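Local coordinates for putative acetyl xylan esterase (Cellvibrio japonicus, PDB 2W9X), which removes acetyl groups from the plant cell wall polysaccharides xylan and glucomannan, with a large preference for glucomannan, at residues B[178-183]-B[347-352]; B[238-243]-B[278-283]; B[288-293]-B[351-356]; B[307-312]-B[318-323]. One frame throughout, in Å; residues are numbered along the deposited sequence. Where two conformers were deposited one is given.

Contact 1. Residues B[178-183]-B[347-352]; sequences MAFGPL and NLLITH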
# COMPACT_ATOMS: atom_id res chain seq x y z
N MET B 178 -23.66 -9.77 -4.20
CA MET B 178 -22.64 -10.60 -4.86
C MET B 178 -21.46 -9.81 -5.43
O MET B 178 -20.51 -10.41 -5.95
CB MET B 178 -23.26 -11.50 -5.89
CG MET B 178 -24.10 -12.50 -5.16
SD MET B 178 -24.59 -13.78 -6.21
CE MET B 178 -25.69 -12.89 -7.27
N ALA B 179 -21.51 -8.49 -5.32
CA ALA B 179 -20.36 -7.67 -5.64
C ALA B 179 -19.26 -7.93 -4.60
O ALA B 179 -19.52 -8.47 -3.53
CB ALA B 179 -20.74 -6.18 -5.70
N PHE B 180 -18.03 -7.49 -4.90
CA PHE B 180 -16.87 -7.81 -4.07
C PHE B 180 -16.90 -7.25 -2.64
O PHE B 180 -16.25 -7.80 -1.74
CB PHE B 180 -15.57 -7.41 -4.79
CG PHE B 180 -15.47 -5.93 -5.13
CD1 PHE B 180 -15.07 -4.99 -4.16
CD2 PHE B 180 -15.75 -5.49 -6.43
CE1 PHE B 180 -14.97 -3.62 -4.47
CE2 PHE B 180 -15.65 -4.14 -6.75
CZ PHE B 180 -15.26 -3.20 -5.76
N GLY B 181 -17.65 -6.17 -2.41
CA GLY B 181 -17.71 -5.53 -1.11
C GLY B 181 -18.37 -6.35 -0.02
O GLY B 181 -17.73 -6.69 0.98
N PRO B 182 -19.67 -6.67 -0.19
CA PRO B 182 -20.33 -7.60 0.76
C PRO B 182 -19.61 -8.94 0.92
O PRO B 182 -19.52 -9.44 2.04
CB PRO B 182 -21.72 -7.78 0.14
CG PRO B 182 -21.97 -6.45 -0.49
CD PRO B 182 -20.63 -6.17 -1.19
N LEU B 183 -19.09 -9.50 -0.17
CA LEU B 183 -18.36 -10.77 -0.11
C LEU B 183 -17.09 -10.66 0.72
O LEU B 183 -16.79 -11.55 1.52
CB LEU B 183 -18.00 -11.30 -1.51
CG LEU B 183 -19.07 -11.67 -2.54
CD1 LEU B 183 -18.36 -12.16 -3.80
CD2 LEU B 183 -20.12 -12.69 -2.02
N ASN B 347 -11.58 -12.12 -3.37
CA ASN B 347 -10.44 -12.96 -2.96
C ASN B 347 -9.17 -12.15 -2.87
O ASN B 347 -8.37 -12.35 -1.97
CB ASN B 347 -10.24 -14.16 -3.92
CG ASN B 347 -11.44 -15.08 -3.97
OD1 ASN B 347 -12.28 -15.08 -3.06
ND2 ASN B 347 -11.54 -15.87 -5.04
N LEU B 348 -9.00 -11.23 -3.81
CA LEU B 348 -7.86 -10.31 -3.81
C LEU B 348 -7.81 -9.48 -2.52
O LEU B 348 -6.77 -9.37 -1.85
CB LEU B 348 -7.99 -9.36 -5.00
CG LEU B 348 -6.86 -8.91 -5.90
CD1 LEU B 348 -6.07 -10.11 -6.42
CD2 LEU B 348 -7.48 -8.15 -7.06
N LEU B 349 -8.95 -8.89 -2.19
CA LEU B 349 -9.12 -8.06 -0.99
C LEU B 349 -8.97 -8.87 0.30
O LEU B 349 -8.28 -8.46 1.24
CB LEU B 349 -10.48 -7.37 -1.05
CG LEU B 349 -10.61 -6.15 -1.97
CD1 LEU B 349 -12.06 -5.78 -2.10
CD2 LEU B 349 -9.82 -4.98 -1.41
N ILE B 350 -9.64 -10.03 0.35
CA ILE B 350 -9.55 -10.92 1.51
C ILE B 350 -8.11 -11.31 1.86
O ILE B 350 -7.68 -11.17 3.02
CB ILE B 350 -10.43 -12.18 1.32
CG1 ILE B 350 -11.90 -11.79 1.30
CG2 ILE B 350 -10.09 -13.27 2.39
CD1 ILE B 350 -12.84 -12.81 0.62
N THR B 351 -7.36 -11.76 0.86
CA THR B 351 -5.95 -12.11 1.01
C THR B 351 -5.11 -10.91 1.47
O THR B 351 -4.25 -11.05 2.34
CB THR B 351 -5.38 -12.68 -0.31
OG1 THR B 351 -6.25 -13.73 -0.78
CG2 THR B 351 -3.97 -13.23 -0.14
N HIS B 352 -5.36 -9.75 0.87
CA HIS B 352 -4.68 -8.51 1.24
C HIS B 352 -4.93 -8.22 2.72
O HIS B 352 -3.99 -7.98 3.47
CB HIS B 352 -5.15 -7.35 0.37
CG HIS B 352 -4.43 -6.06 0.63
ND1 HIS B 352 -3.24 -5.74 0.02
CD2 HIS B 352 -4.73 -5.02 1.44
CE1 HIS B 352 -2.82 -4.56 0.44
NE2 HIS B 352 -3.71 -4.10 1.30
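Phe180 and Leu349 make the main touch between two helices, 180-187 and 339-354, of the SGNH (GDSL-type) hydrolase domain. Their side chains approach at a slant. CD1 of Leu349 lies 3.7 Å from CD1 of Phe180 and meets the ring obliquely. Phe180 sits in the first turn of its helix, right after the N-cap residue Ala179. Its CG stands between the backbone N and the carbonyl carbon (chi1 60°), a position that sends the ring out toward helix 339-354. There the ring also rests on Asp342 and Leu345, a turn or two before Leu349. Leu349 also touches Thr184 of helix 180-187 and Ile323 of strand 320-325. A second, looser touch comes from Ile350, whose CD1 reaches the backbone O of Leu183 at 4.2 Å. The contact is apolar, with no hydrogen bond between the segments. The Phe180 side chain is about 9 Å from that of Ser151, the inferred nucleophile. Within helix 339-354, Asn347 O accepts two bonds from Thr351, and the donors OG1 (2.8 Å) and N (3.1 Å) come from opposite faces of the carbonyl plane.

Contact 2. Residues B[238-243]-B[278-283]; sequences QVIVIG and KQLHSN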
# COMPACT_ATOMS: atom_id res chain seq x y z
N GLN B 238 -12.73 0.41 10.28
CA GLN B 238 -11.28 0.28 10.35
C GLN B 238 -10.68 0.28 8.96
O GLN B 238 -9.52 0.66 8.78
CB GLN B 238 -10.87 -1.01 11.08
CG GLN B 238 -11.25 -1.05 12.56
CD GLN B 238 -12.49 -1.88 12.81
OE1 GLN B 238 -13.33 -2.06 11.93
NE2 GLN B 238 -12.60 -2.40 14.02
N VAL B 239 -11.47 -0.17 7.98
CA VAL B 239 -11.03 -0.25 6.57
C VAL B 239 -12.02 0.46 5.65
O VAL B 239 -13.24 0.28 5.75
CB VAL B 239 -10.82 -1.72 6.08
CG1 VAL B 239 -10.27 -1.73 4.64
CG2 VAL B 239 -9.89 -2.46 7.00
N ILE B 240 -11.46 1.30 4.78
CA ILE B 240 -12.24 1.99 3.75
C ILE B 240 -11.64 1.74 2.36
O ILE B 240 -10.48 2.08 2.10
CB ILE B 240 -12.36 3.51 4.03
CG1 ILE B 240 -12.95 3.77 5.42
CG2 ILE B 240 -13.18 4.17 2.93
CD1 ILE B 240 -13.03 5.27 5.86
N VAL B 241 -12.44 1.14 1.48
CA VAL B 241 -12.00 0.78 0.14
C VAL B 241 -12.70 1.70 -0.85
O VAL B 241 -13.94 1.69 -0.95
CB VAL B 241 -12.29 -0.71 -0.19
CG1 VAL B 241 -11.80 -1.09 -1.61
CG2 VAL B 241 -11.66 -1.62 0.87
N ILE B 242 -11.91 2.49 -1.56
CA ILE B 242 -12.45 3.45 -2.50
C ILE B 242 -12.04 3.03 -3.91
O ILE B 242 -10.86 2.87 -4.19
CB ILE B 242 -11.98 4.91 -2.21
CG1 ILE B 242 -12.16 5.24 -0.72
CG2 ILE B 242 -12.74 5.90 -3.15
CD1 ILE B 242 -11.53 6.59 -0.26
N GLY B 243 -13.02 2.85 -4.78
CA GLY B 243 -12.74 2.51 -6.18
C GLY B 243 -13.43 3.55 -7.05
O GLY B 243 -14.60 3.41 -7.35
N LYS B 278 -8.38 12.77 3.17
CA LYS B 278 -8.08 13.60 4.36
C LYS B 278 -9.32 13.91 5.20
O LYS B 278 -9.26 13.81 6.42
CB LYS B 278 -7.38 14.91 3.99
CG LYS B 278 -5.97 14.74 3.42
CD LYS B 278 -5.44 16.13 3.13
CE LYS B 278 -4.13 16.09 2.40
NZ LYS B 278 -3.65 17.48 2.14
N GLN B 279 -10.43 14.25 4.56
CA GLN B 279 -11.66 14.54 5.29
C GLN B 279 -12.14 13.29 6.02
O GLN B 279 -12.50 13.35 7.19
CB GLN B 279 -12.77 15.04 4.36
CG GLN B 279 -12.43 16.30 3.56
CD GLN B 279 -13.54 16.70 2.56
OE1 GLN B 279 -14.09 15.85 1.84
NE2 GLN B 279 -13.85 17.99 2.51
N LEU B 280 -12.17 12.15 5.32
CA LEU B 280 -12.55 10.87 5.93
C LEU B 280 -11.67 10.53 7.13
O LEU B 280 -12.17 10.06 8.15
CB LEU B 280 -12.46 9.73 4.91
CG LEU B 280 -13.49 9.68 3.78
CD1 LEU B 280 -13.16 8.55 2.78
CD2 LEU B 280 -14.88 9.49 4.34
N HIS B 281 -10.36 10.75 6.98
CA HIS B 281 -9.40 10.48 8.04
C HIS B 281 -9.63 11.41 9.24
O HIS B 281 -9.51 10.98 10.39
CB HIS B 281 -7.97 10.62 7.51
CG HIS B 281 -6.92 10.61 8.58
ND1 HIS B 281 -6.51 9.46 9.22
CD2 HIS B 281 -6.17 11.62 9.11
CE1 HIS B 281 -5.57 9.75 10.09
NE2 HIS B 281 -5.34 11.06 10.05
N SER B 282 -9.99 12.67 8.97
CA SER B 282 -10.17 13.65 10.05
C SER B 282 -11.36 13.32 10.95
O SER B 282 -11.38 13.71 12.12
CB SER B 282 -10.27 15.08 9.52
OG SER B 282 -11.50 15.29 8.85
N ASN B 283 -12.34 12.60 10.41
CA ASN B 283 -13.52 12.17 11.20
C ASN B 283 -13.41 10.74 11.75
O ASN B 283 -14.21 10.33 12.61
CB ASN B 283 -14.80 12.29 10.36
CG ASN B 283 -15.01 13.69 9.82
OD1 ASN B 283 -14.96 14.67 10.55
ND2 ASN B 283 -15.26 13.79 8.51
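Leu280 of helix 262-283 meets Ile240 and Ile242 of strand 239-243 through a single methyl group. Its CD1 lies 4.0 Å from Ile242 CD1, and these two side chains run tip to tip. The same CD1 is 4.4 Å from Ile240 CG2, a looser touch. The two isoleucines are alternate residues of the strand, so both point to the helix side of the sheet. In Leu280, CG is anti to the carbonyl carbon (chi1 -71°), and the extended branch carries CD1 toward the strand. No hydrogen bond links the segments. Further out, Phe289 of strand 288-294 touches both Ile240 and Leu280. Ile148 of strand 144-149 also touches both, so the leucine packs over three neighbouring strands. Ile242 also touches Tyr273, Phe276 and Val277, earlier on the same helix. The strand itself is held by backbone hydrogen bonds to Glu146 on one neighbour and to Gln288 and Ile290 on the other. Near the end of the helix, Ser282 OG bonds back to Gln279 O at 2.7 Å. Such apolar helix-on-sheet packing is characteristic of the three-layer alpha/beta/alpha fold of SGNH hydrolases, here at the central strand of the parallel sheet.

Contact 3. Residues B[288-293]-B[351-356]; sequences QFILMN and THLQQK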
# COMPACT_ATOMS: atom_id res chain seq x y z
N GLN B 288 -8.04 2.80 7.80
CA GLN B 288 -6.96 2.55 6.87
C GLN B 288 -7.56 2.39 5.47
O GLN B 288 -8.60 1.73 5.30
CB GLN B 288 -6.13 1.34 7.32
CG GLN B 288 -5.59 1.53 8.75
CD GLN B 288 -4.55 0.51 9.16
OE1 GLN B 288 -3.54 0.31 8.47
NE2 GLN B 288 -4.77 -0.13 10.31
N PHE B 289 -6.93 3.03 4.48
CA PHE B 289 -7.54 3.25 3.17
C PHE B 289 -6.90 2.37 2.10
O PHE B 289 -5.68 2.18 2.07
CB PHE B 289 -7.42 4.73 2.77
CG PHE B 289 -8.16 5.68 3.68
CD1 PHE B 289 -9.49 5.98 3.46
CD2 PHE B 289 -7.52 6.28 4.77
CE1 PHE B 289 -10.18 6.87 4.31
CE2 PHE B 289 -8.18 7.17 5.61
CZ PHE B 289 -9.52 7.45 5.38
N ILE B 290 -7.74 1.84 1.22
CA ILE B 290 -7.27 1.09 0.06
C ILE B 290 -7.88 1.70 -1.19
O ILE B 290 -9.09 1.71 -1.36
CB ILE B 290 -7.60 -0.41 0.15
CG1 ILE B 290 -6.92 -1.04 1.38
CG2 ILE B 290 -7.17 -1.16 -1.13
CD1 ILE B 290 -7.31 -2.48 1.64
N LEU B 291 -7.02 2.20 -2.08
CA LEU B 291 -7.50 2.83 -3.31
C LEU B 291 -7.36 1.82 -4.43
O LEU B 291 -6.25 1.41 -4.77
CB LEU B 291 -6.72 4.12 -3.58
CG LEU B 291 -6.60 5.09 -2.39
CD1 LEU B 291 -6.14 6.48 -2.88
CD2 LEU B 291 -7.91 5.22 -1.56
N MET B 292 -8.50 1.39 -4.96
CA MET B 292 -8.58 0.20 -5.81
C MET B 292 -9.05 0.56 -7.22
O MET B 292 -10.11 1.17 -7.37
CB MET B 292 -9.54 -0.79 -5.14
CG MET B 292 -9.80 -2.07 -5.90
SD MET B 292 -10.67 -3.18 -4.78
CE MET B 292 -10.94 -4.55 -5.89
N ASN B 293 -8.26 0.23 -8.25
CA ASN B 293 -8.62 0.56 -9.63
C ASN B 293 -8.17 -0.51 -10.63
O ASN B 293 -7.40 -1.42 -10.30
CB ASN B 293 -8.10 1.95 -10.09
CG ASN B 293 -8.66 3.09 -9.25
OD1 ASN B 293 -9.64 3.77 -9.65
ND2 ASN B 293 -8.03 3.34 -8.11
N THR B 351 -7.36 -11.76 0.86
CA THR B 351 -5.95 -12.11 1.01
C THR B 351 -5.11 -10.91 1.47
O THR B 351 -4.25 -11.05 2.34
CB THR B 351 -5.38 -12.68 -0.31
OG1 THR B 351 -6.25 -13.73 -0.78
CG2 THR B 351 -3.97 -13.23 -0.14
N HIS B 352 -5.36 -9.75 0.87
CA HIS B 352 -4.68 -8.51 1.24
C HIS B 352 -4.93 -8.22 2.72
O HIS B 352 -3.99 -7.98 3.47
CB HIS B 352 -5.15 -7.35 0.37
CG HIS B 352 -4.43 -6.06 0.63
ND1 HIS B 352 -3.24 -5.74 0.02
CD2 HIS B 352 -4.73 -5.02 1.44
CE1 HIS B 352 -2.82 -4.56 0.44
NE2 HIS B 352 -3.71 -4.10 1.30
N LEU B 353 -6.20 -8.24 3.12
CA LEU B 353 -6.57 -7.87 4.49
C LEU B 353 -6.11 -8.90 5.54
O LEU B 353 -5.83 -8.53 6.68
CB LEU B 353 -8.07 -7.59 4.59
CG LEU B 353 -8.45 -6.32 3.84
CD1 LEU B 353 -9.96 -6.17 3.75
CD2 LEU B 353 -7.82 -5.10 4.51
N GLN B 354 -5.99 -10.16 5.13
CA GLN B 354 -5.49 -11.24 5.97
C GLN B 354 -4.03 -11.06 6.35
O GLN B 354 -3.60 -11.56 7.38
CB GLN B 354 -5.67 -12.61 5.28
CG GLN B 354 -7.08 -13.20 5.43
CD GLN B 354 -7.30 -14.48 4.62
OE1 GLN B 354 -6.47 -14.88 3.80
NE2 GLN B 354 -8.44 -15.12 4.84
N GLN B 355 -3.26 -10.36 5.52
CA GLN B 355 -1.83 -10.23 5.75
C GLN B 355 -1.49 -9.03 6.64
O GLN B 355 -0.33 -8.81 6.95
CB GLN B 355 -1.04 -10.16 4.43
CG GLN B 355 -1.10 -11.43 3.54
CD GLN B 355 -0.91 -12.74 4.32
OE1 GLN B 355 -1.88 -13.44 4.61
NE2 GLN B 355 0.34 -13.07 4.66
N LYS B 356 -2.51 -8.30 7.08
CA LYS B 356 -2.32 -7.04 7.80
C LYS B 356 -2.60 -7.22 9.29
O LYS B 356 -3.76 -7.23 9.71
CB LYS B 356 -3.18 -5.92 7.20
CG LYS B 356 -2.80 -5.53 5.75
CD LYS B 356 -3.52 -4.26 5.27
CE LYS B 356 -2.92 -2.96 5.88
NZ LYS B 356 -1.51 -2.68 5.51
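Ile290 carries the apolar part of this contact, where helix 339-354 packs on strand 288-294. Its CD1 lies 3.6 Å from His352 CD2 and 3.9 Å from Leu353 CD2. The isoleucine and histidine side chains come from opposite directions, and the methyl meets the imidazole ring obliquely. Leu353 crosses Ile290 at a slant. The terminal methyl is thus held by two successive residues of the helix. His352 has CG anti to its backbone N (chi1 -176°), which swings the ring toward the sheet. Polar groups lie beside this packing. His352 NE2 is hydrogen-bonded to Glu321 of the adjacent strand 320-325, which ties the ring to that strand. Outside the two segments, Glu321 also forms a weak, long ion pair with Lys356 NZ. The nearest approach of Lys356 to Gln288 is CE to OE1, 4.2 Å, and no hydrogen bond joins them. Backbone bonds mark the last turn, where Gln355 N binds His352 O at 3.2 Å and Lys356 N reaches Leu353 O weakly. Just there Gln354 O accepts a hydrogen bond from Lys357 of the second subunit. A C-terminal helix laid against the parallel sheet, on the face turned away from helices 262-283 and 300-314, is a feature of the SGNH hydrolase fold.

Contact 4. Residues B[307-312]-B[318-323]; sequences KVVAQL and HQVEQI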
# COMPACT_ATOMS: atom_id res chain seq x y z
N LYS B 307 -0.38 8.93 -7.92
CA LYS B 307 -0.06 10.31 -7.53
C LYS B 307 -0.81 10.71 -6.26
O LYS B 307 -0.27 11.41 -5.40
CB LYS B 307 -0.43 11.30 -8.64
CG LYS B 307 0.33 11.18 -9.98
CD LYS B 307 -0.25 12.24 -10.95
CE LYS B 307 0.18 12.04 -12.41
NZ LYS B 307 -0.52 13.04 -13.31
N VAL B 308 -2.07 10.26 -6.16
CA VAL B 308 -2.91 10.47 -4.97
C VAL B 308 -2.28 9.82 -3.73
O VAL B 308 -2.13 10.47 -2.69
CB VAL B 308 -4.36 9.96 -5.18
CG1 VAL B 308 -5.19 10.05 -3.89
CG2 VAL B 308 -5.05 10.78 -6.27
N VAL B 309 -1.91 8.56 -3.83
CA VAL B 309 -1.30 7.85 -2.70
C VAL B 309 -0.01 8.57 -2.26
O VAL B 309 0.24 8.78 -1.06
CB VAL B 309 -0.99 6.37 -3.05
CG1 VAL B 309 -0.23 5.71 -1.89
CG2 VAL B 309 -2.27 5.62 -3.34
N ALA B 310 0.80 8.96 -3.24
CA ALA B 310 2.06 9.67 -2.96
C ALA B 310 1.88 11.02 -2.27
O ALA B 310 2.64 11.34 -1.35
CB ALA B 310 2.89 9.81 -4.24
N GLN B 311 0.87 11.77 -2.70
CA GLN B 311 0.56 13.08 -2.14
C GLN B 311 -0.06 13.00 -0.75
O GLN B 311 0.12 13.90 0.06
CB GLN B 311 -0.35 13.87 -3.08
CG GLN B 311 0.44 14.68 -4.09
CD GLN B 311 -0.43 15.53 -4.97
OE1 GLN B 311 -0.02 15.94 -6.06
NE2 GLN B 311 -1.63 15.82 -4.51
N LEU B 312 -0.80 11.92 -0.51
CA LEU B 312 -1.34 11.62 0.80
C LEU B 312 -0.21 11.31 1.78
O LEU B 312 -0.14 11.92 2.84
CB LEU B 312 -2.36 10.47 0.75
CG LEU B 312 -3.76 10.86 0.24
CD1 LEU B 312 -4.52 9.61 -0.26
CD2 LEU B 312 -4.56 11.64 1.30
N HIS B 318 -0.19 8.24 6.11
CA HIS B 318 0.56 7.14 5.57
C HIS B 318 -0.28 5.86 5.42
O HIS B 318 0.10 4.97 4.67
CB HIS B 318 1.82 6.91 6.39
CG HIS B 318 2.66 8.15 6.57
ND1 HIS B 318 3.39 8.72 5.54
CD2 HIS B 318 2.90 8.91 7.67
CE1 HIS B 318 4.03 9.77 6.00
NE2 HIS B 318 3.76 9.91 7.29
N GLN B 319 -1.42 5.79 6.11
CA GLN B 319 -2.24 4.55 6.12
C GLN B 319 -3.10 4.42 4.86
O GLN B 319 -4.32 4.32 4.90
CB GLN B 319 -3.05 4.40 7.43
CG GLN B 319 -4.06 5.52 7.74
CD GLN B 319 -3.46 6.66 8.54
OE1 GLN B 319 -2.59 7.38 8.06
NE2 GLN B 319 -3.94 6.84 9.78
N VAL B 320 -2.44 4.44 3.71
CA VAL B 320 -3.11 4.36 2.44
C VAL B 320 -2.28 3.48 1.49
O VAL B 320 -1.04 3.54 1.49
CB VAL B 320 -3.47 5.79 1.88
CG1 VAL B 320 -2.24 6.66 1.75
CG2 VAL B 320 -4.29 5.72 0.57
N GLU B 321 -2.96 2.64 0.74
CA GLU B 321 -2.30 1.82 -0.27
C GLU B 321 -3.14 1.69 -1.55
O GLU B 321 -4.35 1.96 -1.55
CB GLU B 321 -1.88 0.46 0.32
CG GLU B 321 -3.00 -0.33 0.97
CD GLU B 321 -2.51 -1.40 1.99
OE1 GLU B 321 -1.33 -1.84 1.97
OE2 GLU B 321 -3.36 -1.82 2.80
N GLN B 322 -2.49 1.29 -2.63
CA GLN B 322 -3.16 1.12 -3.91
C GLN B 322 -3.30 -0.36 -4.24
O GLN B 322 -2.39 -1.16 -3.96
CB GLN B 322 -2.37 1.83 -5.01
CG GLN B 322 -2.89 1.67 -6.45
CD GLN B 322 -2.15 2.53 -7.43
OE1 GLN B 322 -0.96 2.82 -7.24
NE2 GLN B 322 -2.83 2.95 -8.51
N ILE B 323 -4.45 -0.72 -4.82
CA ILE B 323 -4.65 -2.03 -5.47
C ILE B 323 -5.04 -1.77 -6.92
O ILE B 323 -5.93 -0.94 -7.21
CB ILE B 323 -5.70 -2.92 -4.74
CG1 ILE B 323 -5.16 -3.39 -3.38
CG2 ILE B 323 -6.13 -4.12 -5.63
CD1 ILE B 323 -6.17 -4.24 -2.56
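Val320 holds CG1 between its backbone N and carbonyl carbon (chi1 57°), while CG2 is anti to N; in this setting both methyls meet Leu312. CG1 lies 3.9 Å from Leu312 CB, and CG2 lies 4.0 Å from Leu312 CD1. The two side chains cross at about a right angle. Val309, one turn earlier on helix 300-314, has CG1 anti to its N (chi1 175°) and lays both methyls against the strand. Its CG1 is 4.1 Å from Val320 O and 4.3 Å from Val320 CG1. Its CG2 meets Gln322 CB at 4.1 Å, an oblique approach. Val320 and Gln322 therefore face the helix, and Glu321 between them starts off the other way. There its OE2 accepts a hydrogen bond from His352. The amide of Gln322 runs on along an extended chain, and its NE2 is bonded to Ala302 O near the start of the helix. Behind Val320, Phe289 and Leu291 of the neighbouring strand continue the apolar layer. The second subunit also packs here, with its Ala310 against Gln322 and its Val324 against His318. Helix and strand run nearly antiparallel, at 169°, with axes 8.5 Å apart. These are the helix and second strand of a beta-alpha-beta crossover, in which helix 300-314 leads from strand 288-294 to the parallel strand 320-325.

In the fold
From the N terminus, contact 1 opens first, on helix 180-187, and closes on helix 339-354. The other three begin within that span. Contact 2 opens on strand 239-243 and closes at the end of helix 262-283, before contact 3 starts. Contact 3 opens on strand 288-294 and ends on 351-356, just overlapping the last segment of contact 1, so the two spans overlap and end on the same helix. Contact 4 is a short loop lying wholly within both. Contacts 2, 3 and 4 share the parallel sheet through three successive strands. Contacts 2 and 4 pack helices on one face; helix 339-354 of contacts 1 and 3 lies on the other.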